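Local coordinates for uncharacterized protein Atu2452 (Agrobacterium tumefaciens, PDB 2R8B) that is of unknown function but is probably a hydrolase of the dienelactone hydrolase family, with an alpha/beta-hydrolase fold, at residues L92-D97 / G125-F130; V66-T71 / A104-R109; R189-T194 / G219-V224. All blocks are in the same frame, centred on the assembly; numbering follows the deposited sequence.

Contact 1 of 3, residues L92-D97 / G125-F130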
ATOM      1  N   LEU A  92      -5.768 -10.275  -2.168  1.00 56.06           N
ATOM      2  CA  LEU A  92      -4.598 -10.826  -1.595  1.00 56.70           C
ATOM      3  C   LEU A  92      -4.186 -10.034  -0.347  1.00 56.02           C
ATOM      4  O   LEU A  92      -4.000  -8.830  -0.396  1.00 56.30           O
ATOM      5  CB  LEU A  92      -3.576 -10.784  -2.707  1.00 57.10           C
ATOM      6  CG  LEU A  92      -2.336 -11.574  -2.449  1.00 60.05           C
ATOM      7  CD1 LEU A  92      -1.821 -12.004  -3.778  1.00 60.57           C
ATOM      8  CD2 LEU A  92      -1.418 -10.540  -1.770  1.00 63.16           C
ATOM      9  N   SER A  93      -4.081 -10.690   0.794  1.00 55.72           N
ATOM     10  CA  SER A  93      -3.832  -9.931   2.020  1.00 55.27           C
ATOM     11  C   SER A  93      -2.874 -10.653   2.977  1.00 55.15           C
ATOM     12  O   SER A  93      -3.270 -11.577   3.692  1.00 55.34           O
ATOM     13  CB  SER A  93      -5.156  -9.565   2.693  1.00 55.21           C
ATOM     14  OG  SER A  93      -4.985  -9.392   4.078  1.00 54.57           O
ATOM     15  N   PRO A  94      -1.601 -10.229   2.968  1.00 54.76           N
ATOM     16  CA  PRO A  94      -0.546 -10.861   3.733  1.00 55.01           C
ATOM     17  C   PRO A  94      -0.412 -10.271   5.118  1.00 55.67           C
ATOM     18  O   PRO A  94      -0.733  -9.069   5.330  1.00 56.36           O
ATOM     19  CB  PRO A  94       0.712 -10.521   2.932  1.00 55.01           C
ATOM     20  CG  PRO A  94       0.339  -9.303   2.102  1.00 54.29           C
ATOM     21  CD  PRO A  94      -1.110  -9.068   2.201  1.00 54.17           C
ATOM     22  N   VAL A  95       0.067 -11.098   6.044  1.00 55.90           N
ATOM     23  CA  VAL A  95       0.549 -10.615   7.346  1.00 56.54           C
ATOM     24  C   VAL A  95       2.031 -10.300   7.176  1.00 57.12           C
ATOM     25  O   VAL A  95       2.746 -11.082   6.551  1.00 57.77           O
ATOM     26  CB  VAL A  95       0.353 -11.673   8.474  1.00 56.57           C
ATOM     27  CG1 VAL A  95       1.095 -12.992   8.133  1.00 56.40           C
ATOM     28  CG2 VAL A  95       0.733 -11.105   9.862  1.00 54.55           C
ATOM     29  N   GLY A  96       2.486  -9.164   7.695  1.00 57.10           N
ATOM     30  CA  GLY A  96       3.905  -8.809   7.627  1.00 57.74           C
ATOM     31  C   GLY A  96       4.858  -9.796   8.295  1.00 57.94           C
ATOM     32  O   GLY A  96       4.468 -10.592   9.144  1.00 57.33           O
ATOM     33  N   ASP A  97       6.121  -9.732   7.912  1.00 58.74           N
ATOM     34  CA  ASP A  97       7.079 -10.750   8.305  1.00 59.64           C
ATOM     35  C   ASP A  97       8.023 -10.308   9.395  1.00 59.93           C
ATOM     36  O   ASP A  97       8.967 -11.022   9.713  1.00 60.24           O
ATOM     37  CB  ASP A  97       7.884 -11.205   7.093  1.00 60.18           C
ATOM     38  CG  ASP A  97       8.578 -10.059   6.380  1.00 63.21           C
ATOM     39  OD1 ASP A  97       9.296 -10.337   5.393  1.00 66.57           O
ATOM     40  OD2 ASP A  97       8.402  -8.885   6.783  1.00 68.12           O
ATOM     41  N   GLY A 125      11.717  -5.632  -2.223  1.00 51.42           N
ATOM     42  CA  GLY A 125      12.038  -6.696  -3.152  1.00 50.82           C
ATOM     43  C   GLY A 125      11.201  -7.937  -2.972  1.00 50.96           C
ATOM     44  O   GLY A 125      10.873  -8.581  -3.958  1.00 51.15           O
ATOM     45  N   LYS A 126      10.839  -8.272  -1.730  1.00 51.09           N
ATOM     46  CA  LYS A 126       9.976  -9.439  -1.447  1.00 51.07           C
ATOM     47  C   LYS A 126       8.545  -9.188  -1.923  1.00 51.76           C
ATOM     48  O   LYS A 126       8.025  -9.962  -2.717  1.00 51.69           O
ATOM     49  CB  LYS A 126      10.009  -9.787   0.041  1.00 51.29           C
ATOM     50  CG  LYS A 126       9.386 -11.115   0.438  1.00 50.92           C
ATOM     51  CD  LYS A 126       9.799 -11.546   1.858  1.00 50.62           C
ATOM     52  CE  LYS A 126       8.689 -12.377   2.537  1.00 50.22           C
ATOM     53  NZ  LYS A 126       9.146 -13.218   3.694  1.00 46.93           N
HETATM   54  N   MSE A 127       7.924  -8.095  -1.462  1.00 52.90           N
HETATM   55  CA  MSE A 127       6.621  -7.641  -1.966  1.00 53.44           C
HETATM   56  C   MSE A 127       6.465  -7.621  -3.478  1.00 53.43           C
HETATM   57  O   MSE A 127       5.512  -8.211  -4.019  1.00 54.28           O
HETATM   58  CB  MSE A 127       6.341  -6.240  -1.514  1.00 54.43           C
HETATM   59  CG  MSE A 127       5.435  -6.173  -0.397  1.00 57.08           C
HETATM   60 SE   MSE A 127       3.680  -6.925  -0.689  0.90 64.92          SE
HETATM   61  CE  MSE A 127       3.559  -7.495   1.186  1.00 60.02           C
ATOM     62  N   ALA A 128       7.366  -6.915  -4.160  1.00 52.35           N
ATOM     63  CA  ALA A 128       7.336  -6.877  -5.605  1.00 52.12           C
ATOM     64  C   ALA A 128       7.183  -8.298  -6.170  1.00 52.49           C
ATOM     65  O   ALA A 128       6.272  -8.561  -6.946  1.00 52.40           O
ATOM     66  CB  ALA A 128       8.585  -6.250  -6.123  1.00 52.20           C
ATOM     67  N   ASP A 129       8.064  -9.208  -5.755  1.00 52.24           N
ATOM     68  CA  ASP A 129       8.091 -10.558  -6.289  1.00 52.28           C
ATOM     69  C   ASP A 129       6.791 -11.296  -6.042  1.00 52.47           C
ATOM     70  O   ASP A 129       6.225 -11.901  -6.971  1.00 52.57           O
ATOM     71  CB  ASP A 129       9.262 -11.327  -5.690  1.00 51.88           C
ATOM     72  CG  ASP A 129      10.576 -10.897  -6.284  1.00 52.45           C
ATOM     73  OD1 ASP A 129      10.523 -10.402  -7.433  1.00 52.44           O
ATOM     74  OD2 ASP A 129      11.642 -11.039  -5.624  1.00 52.08           O
ATOM     75  N   PHE A 130       6.353 -11.221  -4.783  1.00 51.95           N
ATOM     76  CA  PHE A 130       5.125 -11.773  -4.281  1.00 51.24           C
ATOM     77  C   PHE A 130       3.994 -11.283  -5.169  1.00 51.44           C
ATOM     78  O   PHE A 130       3.266 -12.076  -5.740  1.00 51.81           O
ATOM     79  CB  PHE A 130       4.968 -11.286  -2.842  1.00 50.90           C
ATOM     80  CG  PHE A 130       3.711 -11.739  -2.154  1.00 50.48           C
ATOM     81  CD1 PHE A 130       3.589 -13.029  -1.655  1.00 51.07           C
ATOM     82  CD2 PHE A 130       2.678 -10.852  -1.924  1.00 50.89           C
ATOM     83  CE1 PHE A 130       2.434 -13.447  -0.982  1.00 49.73           C
ATOM     84  CE2 PHE A 130       1.529 -11.264  -1.246  1.00 48.70           C
ATOM     85  CZ  PHE A 130       1.410 -12.566  -0.790  1.00 49.14           C
TER

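Contact 2 of 3, residues V66-T71 / A104-R109. With SO4 (sulfate ion), chain C.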
ATOM      1  N   VAL A  66      -3.985  -6.003  -3.655  1.00 54.62           N
ATOM      2  CA  VAL A  66      -3.181  -6.355  -2.488  1.00 54.90           C
ATOM      3  C   VAL A  66      -3.373  -5.298  -1.405  1.00 55.07           C
ATOM      4  O   VAL A  66      -3.406  -4.110  -1.712  1.00 54.58           O
ATOM      5  CB  VAL A  66      -1.699  -6.641  -2.854  1.00 54.54           C
ATOM      6  CG1 VAL A  66      -1.159  -5.601  -3.778  1.00 55.79           C
ATOM      7  CG2 VAL A  66      -0.839  -6.756  -1.619  1.00 54.78           C
ATOM      8  N   LEU A  67      -3.583  -5.745  -0.162  1.00 55.79           N
ATOM      9  CA  LEU A  67      -3.890  -4.844   0.956  1.00 56.27           C
ATOM     10  C   LEU A  67      -2.990  -5.167   2.101  1.00 56.58           C
ATOM     11  O   LEU A  67      -2.839  -6.324   2.480  1.00 57.59           O
ATOM     12  CB  LEU A  67      -5.320  -4.971   1.439  1.00 56.59           C
ATOM     13  CG  LEU A  67      -6.481  -4.958   0.447  1.00 58.30           C
ATOM     14  CD1 LEU A  67      -6.824  -6.384   0.100  1.00 57.80           C
ATOM     15  CD2 LEU A  67      -7.669  -4.264   1.090  1.00 59.58           C
ATOM     16  N   LEU A  68      -2.427  -4.116   2.680  1.00 56.92           N
ATOM     17  CA  LEU A  68      -1.348  -4.221   3.616  1.00 56.31           C
ATOM     18  C   LEU A  68      -1.688  -3.523   4.952  1.00 56.48           C
ATOM     19  O   LEU A  68      -1.807  -2.302   5.010  1.00 56.88           O
ATOM     20  CB  LEU A  68      -0.138  -3.602   2.931  1.00 56.67           C
ATOM     21  CG  LEU A  68       0.104  -4.233   1.562  1.00 55.16           C
ATOM     22  CD1 LEU A  68       1.100  -3.457   0.743  1.00 56.60           C
ATOM     23  CD2 LEU A  68       0.597  -5.616   1.776  1.00 55.59           C
ATOM     24  N   HIS A  69      -1.836  -4.315   6.012  1.00 56.43           N
ATOM     25  CA  HIS A  69      -2.272  -3.842   7.315  1.00 56.76           C
ATOM     26  C   HIS A  69      -1.282  -2.851   7.934  1.00 57.35           C
ATOM     27  O   HIS A  69      -0.134  -2.785   7.510  1.00 57.30           O
ATOM     28  CB  HIS A  69      -2.423  -5.023   8.262  1.00 56.54           C
ATOM     29  CG  HIS A  69      -1.141  -5.746   8.519  1.00 56.67           C
ATOM     30  ND1 HIS A  69      -0.809  -6.922   7.879  1.00 57.99           N
ATOM     31  CD2 HIS A  69      -0.102  -5.457   9.335  1.00 55.84           C
ATOM     32  CE1 HIS A  69       0.380  -7.326   8.290  1.00 56.68           C
ATOM     33  NE2 HIS A  69       0.832  -6.453   9.172  1.00 56.72           N
ATOM     34  N   GLY A  70      -1.736  -2.097   8.941  1.00 57.54           N
ATOM     35  CA  GLY A  70      -0.859  -1.251   9.727  1.00 58.22           C
ATOM     36  C   GLY A  70      -0.069  -2.084  10.724  1.00 58.64           C
ATOM     37  O   GLY A  70      -0.306  -3.289  10.871  1.00 59.71           O
ATOM     38  N   THR A  71       0.878  -1.451  11.392  1.00 58.01           N
ATOM     39  CA  THR A  71       1.574  -2.036  12.510  1.00 58.48           C
ATOM     40  C   THR A  71       0.530  -2.619  13.487  1.00 59.04           C
ATOM     41  O   THR A  71      -0.464  -1.942  13.833  1.00 59.38           O
ATOM     42  CB  THR A  71       2.438  -0.949  13.267  1.00 58.30           C
ATOM     43  OG1 THR A  71       2.782   0.146  12.373  1.00 61.00           O
ATOM     44  CG2 THR A  71       3.676  -1.558  13.911  1.00 55.90           C
ATOM     45  N   ALA A 104       2.970  -7.300  14.440  1.00 55.63           N
ATOM     46  CA  ALA A 104       3.525  -7.593  13.126  1.00 54.98           C
ATOM     47  C   ALA A 104       3.610  -6.344  12.224  1.00 54.57           C
ATOM     48  O   ALA A 104       2.709  -5.482  12.248  1.00 54.51           O
ATOM     49  CB  ALA A 104       2.729  -8.678  12.469  1.00 54.76           C
ATOM     50  N   ARG A 105       4.698  -6.237  11.455  1.00 53.85           N
ATOM     51  CA  ARG A 105       4.877  -5.148  10.472  1.00 53.37           C
ATOM     52  C   ARG A 105       5.609  -5.657   9.265  1.00 53.42           C
ATOM     53  O   ARG A 105       6.082  -6.799   9.274  1.00 53.35           O
ATOM     54  CB  ARG A 105       5.593  -3.909  11.042  1.00 53.41           C
ATOM     55  CG  ARG A 105       6.568  -4.164  12.188  1.00 53.88           C
ATOM     56  CD  ARG A 105       7.020  -2.905  12.900  1.00 52.07           C
ATOM     57  NE  ARG A 105       7.725  -2.043  11.966  1.00 51.81           N
ATOM     58  CZ  ARG A 105       7.320  -0.821  11.605  1.00 54.09           C
ATOM     59  NH1 ARG A 105       8.030  -0.124  10.713  1.00 54.11           N
ATOM     60  NH2 ARG A 105       6.222  -0.279  12.147  1.00 52.79           N
ATOM     61  N   PHE A 106       5.690  -4.811   8.238  1.00 53.10           N
ATOM     62  CA  PHE A 106       6.311  -5.188   6.985  1.00 53.33           C
ATOM     63  C   PHE A 106       7.809  -4.897   6.800  1.00 54.34           C
ATOM     64  O   PHE A 106       8.363  -5.258   5.745  1.00 55.10           O
ATOM     65  CB  PHE A 106       5.546  -4.582   5.826  1.00 53.18           C
ATOM     66  CG  PHE A 106       4.254  -5.250   5.569  1.00 52.29           C
ATOM     67  CD1 PHE A 106       3.067  -4.699   6.049  1.00 52.40           C
ATOM     68  CD2 PHE A 106       4.212  -6.467   4.880  1.00 52.23           C
ATOM     69  CE1 PHE A 106       1.824  -5.343   5.839  1.00 50.13           C
ATOM     70  CE2 PHE A 106       3.002  -7.118   4.663  1.00 51.53           C
ATOM     71  CZ  PHE A 106       1.801  -6.544   5.145  1.00 52.28           C
ATOM     72  N   PHE A 107       8.456  -4.236   7.771  1.00 54.73           N
ATOM     73  CA  PHE A 107       9.914  -3.940   7.723  1.00 55.12           C
ATOM     74  C   PHE A 107      10.333  -3.319   9.017  1.00 56.29           C
ATOM     75  O   PHE A 107       9.511  -2.787   9.745  1.00 56.53           O
ATOM     76  CB  PHE A 107      10.314  -3.023   6.567  1.00 54.76           C
ATOM     77  CG  PHE A 107       9.707  -1.653   6.643  1.00 53.06           C
ATOM     78  CD1 PHE A 107       8.401  -1.434   6.209  1.00 52.97           C
ATOM     79  CD2 PHE A 107      10.434  -0.592   7.147  1.00 53.70           C
ATOM     80  CE1 PHE A 107       7.811  -0.195   6.270  1.00 53.34           C
ATOM     81  CE2 PHE A 107       9.865   0.650   7.236  1.00 55.18           C
ATOM     82  CZ  PHE A 107       8.522   0.846   6.778  1.00 55.65           C
ATOM     83  N   ARG A 108      11.622  -3.315   9.296  1.00 58.10           N
ATOM     84  CA  ARG A 108      12.086  -2.968  10.630  1.00 60.48           C
ATOM     85  C   ARG A 108      12.397  -1.500  10.856  1.00 61.24           C
ATOM     86  O   ARG A 108      13.074  -0.867  10.061  1.00 61.52           O
ATOM     87  CB  ARG A 108      13.298  -3.807  11.023  1.00 60.30           C
ATOM     88  CG  ARG A 108      13.667  -3.679  12.490  1.00 62.09           C
ATOM     89  CD  ARG A 108      14.923  -4.459  12.863  1.00 61.43           C
ATOM     90  NE  ARG A 108      16.143  -3.759  12.497  1.00 62.77           N
ATOM     91  CZ  ARG A 108      16.889  -3.076  13.350  1.00 64.57           C
ATOM     92  NH1 ARG A 108      17.985  -2.467  12.936  1.00 65.21           N
ATOM     93  NH2 ARG A 108      16.535  -3.004  14.617  1.00 64.47           N
ATOM     94  N   ARG A 109      11.931  -0.984  11.983  1.00 62.11           N
ATOM     95  CA  ARG A 109      12.433   0.287  12.514  1.00 62.68           C
ATOM     96  C   ARG A 109      13.400  -0.058  13.622  1.00 63.69           C
ATOM     97  O   ARG A 109      13.204  -1.025  14.369  1.00 63.94           O
ATOM     98  CB  ARG A 109      11.372   1.158  13.178  1.00 62.21           C
ATOM     99  CG  ARG A 109       9.972   0.824  12.959  1.00 61.57           C
ATOM    100  CD  ARG A 109       9.208   1.040  14.250  1.00 61.68           C
ATOM    101  NE  ARG A 109       8.106   1.972  14.035  1.00 60.82           N
ATOM    102  CZ  ARG A 109       6.923   1.932  14.643  1.00 59.39           C
ATOM    103  NH1 ARG A 109       6.635   0.974  15.532  1.00 53.31           N
ATOM    104  NH2 ARG A 109       6.027   2.879  14.325  1.00 59.95           N
TER
HETATM  105  S   SO4 C 250       6.209   2.658   9.862  0.70 93.00           S
HETATM  106  O1  SO4 C 250       6.148   2.362   8.436  0.70 92.80           O
HETATM  107  O2  SO4 C 250       5.422   1.653  10.568  0.70 94.93           O
HETATM  108  O3  SO4 C 250       7.597   2.506  10.294  0.70 93.85           O
HETATM  109  O4  SO4 C 250       5.671   3.994  10.198  0.70 92.31           O

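Contact 3 of 3, residues R189-T194 / G219-V224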
ATOM      1  N   ARG A 189      -1.274   5.474 -13.990  1.00 54.76           N
ATOM      2  CA  ARG A 189      -1.206   5.269 -12.547  1.00 54.80           C
ATOM      3  C   ARG A 189      -2.118   6.264 -11.888  1.00 54.67           C
ATOM      4  O   ARG A 189      -2.214   7.413 -12.319  1.00 55.56           O
ATOM      5  CB  ARG A 189       0.188   5.478 -12.032  1.00 54.81           C
ATOM      6  CG  ARG A 189       0.893   4.247 -11.651  1.00 55.56           C
ATOM      7  CD  ARG A 189       1.330   4.459 -10.205  1.00 56.51           C
ATOM      8  NE  ARG A 189       1.531   5.873  -9.829  1.00 56.09           N
ATOM      9  CZ  ARG A 189       2.658   6.373  -9.285  1.00 55.41           C
ATOM     10  NH1 ARG A 189       3.710   5.568  -9.068  1.00 54.31           N
ATOM     11  NH2 ARG A 189       2.729   7.662  -8.940  1.00 45.90           N
ATOM     12  N   ARG A 190      -2.826   5.818 -10.870  1.00 54.25           N
ATOM     13  CA  ARG A 190      -3.629   6.721 -10.081  1.00 54.17           C
ATOM     14  C   ARG A 190      -3.293   6.451  -8.648  1.00 53.94           C
ATOM     15  O   ARG A 190      -3.378   5.277  -8.205  1.00 54.88           O
ATOM     16  CB  ARG A 190      -5.106   6.475 -10.315  1.00 53.67           C
ATOM     17  CG  ARG A 190      -5.561   7.060 -11.634  1.00 56.38           C
ATOM     18  CD  ARG A 190      -6.994   6.768 -11.978  1.00 59.98           C
ATOM     19  NE  ARG A 190      -7.991   7.447 -11.135  1.00 65.86           N
ATOM     20  CZ  ARG A 190      -8.898   6.812 -10.366  1.00 69.28           C
ATOM     21  NH1 ARG A 190      -8.924   5.478 -10.288  1.00 69.55           N
ATOM     22  NH2 ARG A 190      -9.787   7.503  -9.656  1.00 69.99           N
ATOM     23  N   VAL A 191      -2.919   7.502  -7.916  1.00 52.33           N
ATOM     24  CA  VAL A 191      -2.825   7.349  -6.481  1.00 51.33           C
ATOM     25  C   VAL A 191      -3.641   8.285  -5.594  1.00 51.58           C
ATOM     26  O   VAL A 191      -3.793   9.496  -5.873  1.00 50.64           O
ATOM     27  CB  VAL A 191      -1.353   7.106  -5.954  1.00 51.70           C
ATOM     28  CG1 VAL A 191      -0.334   7.097  -7.066  1.00 50.67           C
ATOM     29  CG2 VAL A 191      -1.012   7.974  -4.796  1.00 47.19           C
ATOM     30  N   LEU A 192      -4.157   7.670  -4.522  1.00 51.22           N
ATOM     31  CA  LEU A 192      -4.894   8.372  -3.474  1.00 51.84           C
ATOM     32  C   LEU A 192      -4.130   8.388  -2.156  1.00 51.84           C
ATOM     33  O   LEU A 192      -3.795   7.333  -1.615  1.00 53.00           O
ATOM     34  CB  LEU A 192      -6.238   7.691  -3.240  1.00 51.41           C
ATOM     35  CG  LEU A 192      -7.010   8.278  -2.067  1.00 51.77           C
ATOM     36  CD1 LEU A 192      -7.183   9.736  -2.240  1.00 54.60           C
ATOM     37  CD2 LEU A 192      -8.338   7.643  -1.953  1.00 52.13           C
ATOM     38  N   ILE A 193      -3.860   9.570  -1.627  1.00 51.09           N
ATOM     39  CA  ILE A 193      -3.323   9.668  -0.283  1.00 50.08           C
ATOM     40  C   ILE A 193      -4.392  10.230   0.645  1.00 50.19           C
ATOM     41  O   ILE A 193      -5.045  11.243   0.314  1.00 50.33           O
ATOM     42  CB  ILE A 193      -2.094  10.526  -0.244  1.00 49.93           C
ATOM     43  CG1 ILE A 193      -1.060   9.981  -1.239  1.00 50.28           C
ATOM     44  CG2 ILE A 193      -1.490  10.472   1.148  1.00 50.31           C
ATOM     45  CD1 ILE A 193       0.002  10.984  -1.724  1.00 46.64           C
ATOM     46  N   THR A 194      -4.595   9.577   1.786  1.00 49.25           N
ATOM     47  CA  THR A 194      -5.501  10.088   2.785  1.00 49.74           C
ATOM     48  C   THR A 194      -4.658  10.381   3.998  1.00 49.89           C
ATOM     49  O   THR A 194      -3.757   9.612   4.367  1.00 50.11           O
ATOM     50  CB  THR A 194      -6.562   9.033   3.189  1.00 50.96           C
ATOM     51  OG1 THR A 194      -5.928   8.004   3.966  1.00 54.45           O
ATOM     52  CG2 THR A 194      -7.250   8.361   1.953  1.00 50.56           C
ATOM     53  N   GLY A 219       1.188  10.045 -13.895  1.00 53.97           N
ATOM     54  CA  GLY A 219      -0.116   9.578 -13.397  1.00 53.23           C
ATOM     55  C   GLY A 219      -0.808  10.683 -12.614  1.00 53.23           C
ATOM     56  O   GLY A 219      -0.388  11.837 -12.674  1.00 52.48           O
ATOM     57  N   THR A 220      -1.868  10.353 -11.875  1.00 53.31           N
ATOM     58  CA  THR A 220      -2.481  11.365 -11.006  1.00 52.90           C
ATOM     59  C   THR A 220      -2.175  10.999  -9.571  1.00 52.88           C
ATOM     60  O   THR A 220      -1.819   9.845  -9.266  1.00 53.49           O
ATOM     61  CB  THR A 220      -4.006  11.475 -11.153  1.00 52.84           C
ATOM     62  OG1 THR A 220      -4.603  10.218 -10.794  1.00 53.79           O
ATOM     63  CG2 THR A 220      -4.402  11.892 -12.569  1.00 51.33           C
ATOM     64  N   VAL A 221      -2.293  12.005  -8.711  1.00 52.10           N
ATOM     65  CA  VAL A 221      -2.181  11.864  -7.282  1.00 51.12           C
ATOM     66  C   VAL A 221      -3.210  12.788  -6.676  1.00 51.45           C
ATOM     67  O   VAL A 221      -3.335  13.939  -7.071  1.00 51.21           O
ATOM     68  CB  VAL A 221      -0.790  12.282  -6.775  1.00 50.63           C
ATOM     69  CG1 VAL A 221      -0.673  11.969  -5.291  1.00 49.33           C
ATOM     70  CG2 VAL A 221       0.284  11.576  -7.544  1.00 48.61           C
ATOM     71  N   GLU A 222      -3.966  12.278  -5.726  1.00 52.57           N
ATOM     72  CA  GLU A 222      -4.942  13.091  -5.046  1.00 54.21           C
ATOM     73  C   GLU A 222      -4.712  12.897  -3.574  1.00 54.41           C
ATOM     74  O   GLU A 222      -4.526  11.766  -3.140  1.00 56.50           O
ATOM     75  CB  GLU A 222      -6.310  12.598  -5.391  1.00 54.15           C
ATOM     76  CG  GLU A 222      -7.389  13.349  -4.703  1.00 59.37           C
ATOM     77  CD  GLU A 222      -8.799  12.931  -5.172  1.00 67.50           C
ATOM     78  OE1 GLU A 222      -9.726  13.784  -5.027  1.00 69.79           O
ATOM     79  OE2 GLU A 222      -8.972  11.775  -5.695  1.00 67.47           O
ATOM     80  N   THR A 223      -4.721  13.968  -2.793  1.00 54.04           N
ATOM     81  CA  THR A 223      -4.646  13.805  -1.350  1.00 53.69           C
ATOM     82  C   THR A 223      -5.929  14.299  -0.732  1.00 53.37           C
ATOM     83  O   THR A 223      -6.407  15.358  -1.095  1.00 54.20           O
ATOM     84  CB  THR A 223      -3.504  14.575  -0.749  1.00 53.70           C
ATOM     85  OG1 THR A 223      -2.334  14.327  -1.523  1.00 55.62           O
ATOM     86  CG2 THR A 223      -3.237  14.096   0.680  1.00 52.87           C
ATOM     87  N   VAL A 224      -6.512  13.508   0.160  1.00 52.05           N
ATOM     88  CA  VAL A 224      -7.704  13.912   0.873  1.00 51.07           C
ATOM     89  C   VAL A 224      -7.271  14.071   2.322  1.00 50.71           C
ATOM     90  O   VAL A 224      -6.717  13.154   2.895  1.00 52.01           O
ATOM     91  CB  VAL A 224      -8.838  12.857   0.665  1.00 51.57           C
ATOM     92  CG1 VAL A 224     -10.004  13.084   1.625  1.00 52.12           C
ATOM     93  CG2 VAL A 224      -9.335  12.863  -0.823  1.00 49.47           C
TER

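Contact 1 of 3, residues L92-D97 / G125-F130
Pro-94 and Phe-130 meet in the packed half of this contact, where strand 90-94 faces helix 117-138. CG of the proline ring lies 4.1 Å from CE2 of Phe-130, approaching the aromatic ring obliquely, and the same CG sits 3.8 Å from CE of Met-127, a selenomethionine whose chain crosses the proline at about a right angle. Met-127 leaves the helix at a slant and only its bent end comes close to the strand. Phe-130 reaches over differently: CG lies anti to the backbone N (chi1 179°), which sends the ring out from the helix to meet Leu-92. The leucine comes from the opposite direction and brings CD2 against the CE2-CZ side of the ring, though the modelled spacing there is too short to be trusted. This is the helix-on-sheet layering of an alpha/beta-hydrolase fold. The two short segments run roughly antiparallel, at 152°, with axes 11.9 Å apart, a spacing bridged by side chains, with no backbone contact between the two. Tyr-51 and His-53 both set their rings edge-to-face with Phe-130, and Leu-68 of the next strand touches both Pro-94 and Met-127, which keeps this half well inside the protein. Toward Asp-97 the contact loosens. On this more exposed side Asp-97 and Lys-126 come from opposite directions and form a salt bridge whose hydrogen bond, NZ of Lys-126 to OD1 of Asp-97 at 3.3 Å, is weak. The lysine also makes a cation-pi contact with Tyr-51, and OD1 has a long, weak ion pair with Arg-122.

Contact 2 of 3, residues V66-T71 / A104-R109
Thr-71 and Arg-105 bring the two backbones closest, with their CA atoms 5.0 Å apart, yet no hydrogen bond joins the segments. Strand 64-68 has already ended and turned into the loop at His-69, while 104-109 leaves its own short strand at Arg-105. Side chains therefore carry the contact. CE1 of Phe-106 sits over one face of the His-69 imidazole, offset toward the rim and 3.5 Å from the imidazole CE1. The two planes are tilted by 32°, so this is an oblique pair and no true stack. His-69 O lies at the edge of the phenylalanine ring, in its plane, while Leu-68 crosses that ring at about a right angle and puts CD2 3.7 Å from CZ of Phe-106. A weak hydrogen bond links the imidazole ND1 to Pro-94 O. The His-Gly-Thr sequence following this strand resembles the segment that, in related alpha/beta-hydrolases, lines the oxyanion hole, and Leu-68 touches the probable nucleophile elbow. Farther along the loop, Thr-71 lies alongside Arg-105, its CG2 at the edge of the guanidinium and 3.4 Å from NH2. Arg-105 grips a sulfate, probably from the crystallisation liquor, with two bonds: NH1 to sulfate O3 (2.7 Å, 163°) and NH2 to sulfate O2 (2.6 Å). Arg-105 NE donates to Phe-107 O (2.9 Å), a little out of the guanidinium plane, and NH1 adds a weak bond to the same oxygen, which helps hold the group's rotation. Arg-105 NH2 also lies over the centre of the Arg-109 guanidinium, which is paired with Glu-100. Asn-150 and Asn-153 also hydrogen-bond to the sulfate, a site that could suit a negatively charged ligand.

Contact 3 of 3, residues R189-T194 / G219-V224
Ile-193 turns CG1 beside its own backbone N (chi1 -56°) and then runs nearly extended, which carries CD1 obliquely to Val-221 CG1, 3.8 Å away. Val-221 meets it by holding that methyl anti to its N, and the same CG1 lies 4.0 Å from Val-191 CG2. Thr-223 completes this face, its CG2 3.9 Å from Ile-193 CB. On the other face Leu-192 CD1 reaches over to Val-224 CG2, while Thr-220 OG1 lies beside Arg-190 CG without bonding to the guanidinium, which makes a cation-pi contact with Phe-243. Between the faces runs a regular parallel ladder of five backbone hydrogen bonds, from Thr-220 N to Arg-189 O at one end to Val-224 N to Ile-193 O (2.7 Å) at the other. Ile-193 N to Glu-222 O is nearly straight at 172°. The strands belong to a beta-alpha-beta crossover whose helix, 204-217, rests on Val-221 and Thr-223. Helix 234-244 lies on the other face, where Phe-243 touches Leu-192, Ala-239 touches Val-224 and Thr-194 OG1 is hydrogen-bonded to Glu-236. Strand 168-172 flanks 190-196 on its second edge, leaving 220-226 outermost in the chain's main sheet.

In the fold
All three contacts reach one mixed sheet. Contacts 1 and 2 are neighbours, their centres about 9 Å apart, on the adjacent strands 90-94 and 64-68, and their segments alternate along the chain. Leu-92 O and Leu-67 N probably hydrogen-bond between them. Contact 3 follows later in sequence, where 220-226 is outermost, next to 190-196, its centre about 22 Å from that of contact 1 and 21 Å from that of contact 2, across the chain's centre. Strands 143-148 and 168-172 lie in between. Strand 143-148 leads to the probable nucleophile Ser-149; contact 2 lies beside this presumed active site, whereas the strands of contact 3 lead toward its likely partners Asp-199 and His-230.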